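Local coordinates for protein putative sporulation-specific glycosylase YdhD (Bacillus subtilis subsp. subtilis str. 168, PDB 3CZ8) that probably hydrolyses glycosidic bonds in a cell-wall or chitin-like polysaccharide during sporulation, through its family 18 glycosyl hydrolase domain, at residues M181-H186 / G304-T309. The protein carries 1 engineered substitution. Numbering follows the deposited sequence.
Sequences MAYDWH and GAWQLT
The probable catalytic end of a family 18 TIM barrel is where Met-181 and Tyr-183, at the C-terminal end of strand 177-181 and in the loop after it, meet Trp-306 of strand 302-310. CZ2 is the indole atom nearest to both side chains. Tyr-183 OH comes to the edge of the indole, near its plane, and lies 3.3 Å from Trp-306 CZ2, while the two side chains cross at about a right angle. With CG set between the backbone N and the carbonyl carbon (chi1 51°), the phenol is directed at the tryptophan. Met-181 SD, 4.2 Å from Trp-306 CZ2, makes a Met-aromatic contact, sitting obliquely to the six-membered ring, 5.4 Å from its centroid and 64° off the normal. Bends at chi2 and chi3 fold the thioether into this place.

Strand 217-220 runs between strands 177-181 and 302-310 in the barrel sheet, and side chains alone span it, Met-181 CA and Gly-304 CA being 8.6 Å apart. Met-181, Tyr-183 and Asp-184 fall in the M-x-Y-D signature after the sixth barrel strand of family 18. Trp-306 matches the family's tryptophan of the last barrel strand, which commonly forms the floor of the sugar-binding cleft and probably does so here. Beside the contact is Glu-120, the predicted proton donor, its side chain about 6 Å from that of Met-181.

No hydrogen bond joins the segments, but the indole has further partners: Trp-306 NE1 hydrogen-bonds to Val-221 O, and its ring meets Phe-13 edge-to-face. Pro-222 packs on Tyr-183, and Phe-13 also touches Met-181.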
loop_
_atom_site.group_PDB
_atom_site.type_symbol
_atom_site.label_atom_id
_atom_site.label_comp_id
_atom_site.label_asym_id
_atom_site.label_seq_id
_atom_site.Cartn_x
_atom_site.Cartn_y
_atom_site.Cartn_z
ATOM N N MET A 181 18.395 -3.075 3.512
ATOM C CA MET A 181 17.243 -2.242 3.813
ATOM C C MET A 181 17.704 -0.873 4.304
ATOM O O MET A 181 17.725 -0.595 5.505
ATOM C CB MET A 181 16.296 -2.968 4.779
ATOM C CG MET A 181 15.769 -4.324 4.246
ATOM S SD MET A 181 14.790 -4.306 2.702
ATOM C CE MET A 181 15.994 -4.504 1.450
ATOM N N ALA A 182 18.085 -0.031 3.342
ATOM C CA ALA A 182 18.743 1.245 3.614
ATOM C C ALA A 182 17.737 2.367 3.874
ATOM O O ALA A 182 17.558 3.268 3.046
ATOM C CB ALA A 182 19.683 1.610 2.470
ATOM N N TYR A 183 17.090 2.296 5.034
ATOM C CA TYR A 183 16.105 3.288 5.472
ATOM C C TYR A 183 15.897 3.172 6.972
ATOM O O TYR A 183 16.481 2.291 7.608
ATOM C CB TYR A 183 14.762 3.120 4.734
ATOM C CG TYR A 183 14.189 1.719 4.745
ATOM C CD1 TYR A 183 13.469 1.244 5.840
ATOM C CD2 TYR A 183 14.351 0.874 3.651
ATOM C CE1 TYR A 183 12.951 -0.042 5.856
ATOM C CE2 TYR A 183 13.828 -0.413 3.656
ATOM C CZ TYR A 183 13.130 -0.860 4.761
ATOM O OH TYR A 183 12.607 -2.131 4.777
ATOM N N ASP A 184 15.046 4.048 7.513
ATOM C CA ASP A 184 14.726 4.105 8.952
ATOM C C ASP A 184 15.892 4.547 9.836
ATOM O O ASP A 184 15.979 4.148 11.002
ATOM C CB ASP A 184 14.087 2.802 9.477
ATOM C CG ASP A 184 12.610 2.706 9.158
ATOM O OD1 ASP A 184 12.078 3.629 8.512
ATOM O OD2 ASP A 184 11.978 1.709 9.558
ATOM N N TRP A 185 16.769 5.384 9.276
ATOM C CA TRP A 185 17.765 6.113 10.063
ATOM C C TRP A 185 17.064 7.068 11.021
ATOM O O TRP A 185 17.549 7.336 12.119
ATOM C CB TRP A 185 18.743 6.862 9.156
ATOM C CG TRP A 185 19.928 6.026 8.765
ATOM C CD1 TRP A 185 21.015 5.726 9.544
ATOM C CD2 TRP A 185 20.142 5.371 7.510
ATOM N NE1 TRP A 185 21.891 4.929 8.850
ATOM C CE2 TRP A 185 21.382 4.692 7.599
ATOM C CE3 TRP A 185 19.410 5.292 6.316
ATOM C CZ2 TRP A 185 21.909 3.946 6.537
ATOM C CZ3 TRP A 185 19.935 4.553 5.257
ATOM C CH2 TRP A 185 21.172 3.887 5.377
ATOM N N HIS A 186 15.914 7.571 10.584
ATOM C CA HIS A 186 14.937 8.170 11.473
ATOM C C HIS A 186 13.616 7.475 11.219
ATOM O O HIS A 186 13.311 7.108 10.081
ATOM C CB HIS A 186 14.819 9.669 11.226
ATOM C CG HIS A 186 16.111 10.402 11.390
ATOM N ND1 HIS A 186 16.514 10.941 12.592
ATOM C CD2 HIS A 186 17.100 10.672 10.507
ATOM C CE1 HIS A 186 17.688 11.523 12.438
ATOM N NE2 HIS A 186 18.065 11.377 11.181
ATOM N N GLY A 304 15.776 -1.984 -4.805
ATOM C CA GLY A 304 14.632 -2.801 -4.380
ATOM C C GLY A 304 13.524 -1.936 -3.798
ATOM O O GLY A 304 13.800 -0.948 -3.120
ATOM N N ALA A 305 12.270 -2.300 -4.061
ATOM C CA ALA A 305 11.125 -1.492 -3.617
ATOM C C ALA A 305 9.896 -2.329 -3.269
ATOM O O ALA A 305 9.927 -3.559 -3.357
ATOM C CB ALA A 305 10.779 -0.440 -4.656
ATOM N N TRP A 306 8.816 -1.656 -2.876
ATOM C CA TRP A 306 7.643 -2.337 -2.321
ATOM C C TRP A 306 6.387 -2.185 -3.170
ATOM O O TRP A 306 6.153 -1.141 -3.774
ATOM C CB TRP A 306 7.361 -1.818 -0.912
ATOM C CG TRP A 306 8.537 -1.910 0.009
ATOM C CD1 TRP A 306 9.489 -0.948 0.232
ATOM C CD2 TRP A 306 8.890 -3.024 0.835
ATOM N NE1 TRP A 306 10.408 -1.399 1.147
ATOM C CE2 TRP A 306 10.066 -2.671 1.532
ATOM C CE3 TRP A 306 8.324 -4.289 1.058
ATOM C CZ2 TRP A 306 10.687 -3.536 2.438
ATOM C CZ3 TRP A 306 8.944 -5.148 1.953
ATOM C CH2 TRP A 306 10.116 -4.765 2.635
ATOM N N GLN A 307 5.579 -3.240 -3.201
ATOM C CA GLN A 307 4.271 -3.194 -3.852
ATOM C C GLN A 307 3.217 -3.882 -2.989
ATOM O O GLN A 307 3.517 -4.827 -2.250
ATOM C CB GLN A 307 4.326 -3.806 -5.258
ATOM C CG GLN A 307 5.135 -5.084 -5.347
ATOM C CD GLN A 307 5.127 -5.724 -6.725
ATOM O OE1 GLN A 307 4.952 -5.054 -7.744
ATOM N NE2 GLN A 307 5.335 -7.036 -6.759
ATOM N N LEU A 308 1.989 -3.381 -3.072
ATOM C CA LEU A 308 0.851 -3.971 -2.376
ATOM C C LEU A 308 -0.159 -4.450 -3.400
ATOM O O LEU A 308 -0.589 -3.677 -4.257
ATOM C CB LEU A 308 0.186 -2.957 -1.441
ATOM C CG LEU A 308 0.715 -2.691 -0.023
ATOM C CD1 LEU A 308 0.829 -3.980 0.803
ATOM C CD2 LEU A 308 2.030 -1.891 -0.007
ATOM N N THR A 309 -0.531 -5.723 -3.313
ATOM C CA THR A 309 -1.483 -6.305 -4.252
ATOM C C THR A 309 -2.719 -6.831 -3.526
ATOM O O THR A 309 -2.635 -7.764 -2.721
ATOM C CB THR A 309 -0.822 -7.395 -5.132
ATOM O OG1 THR A 309 0.225 -6.799 -5.910
ATOM C CG2 THR A 309 -1.835 -8.036 -6.075
#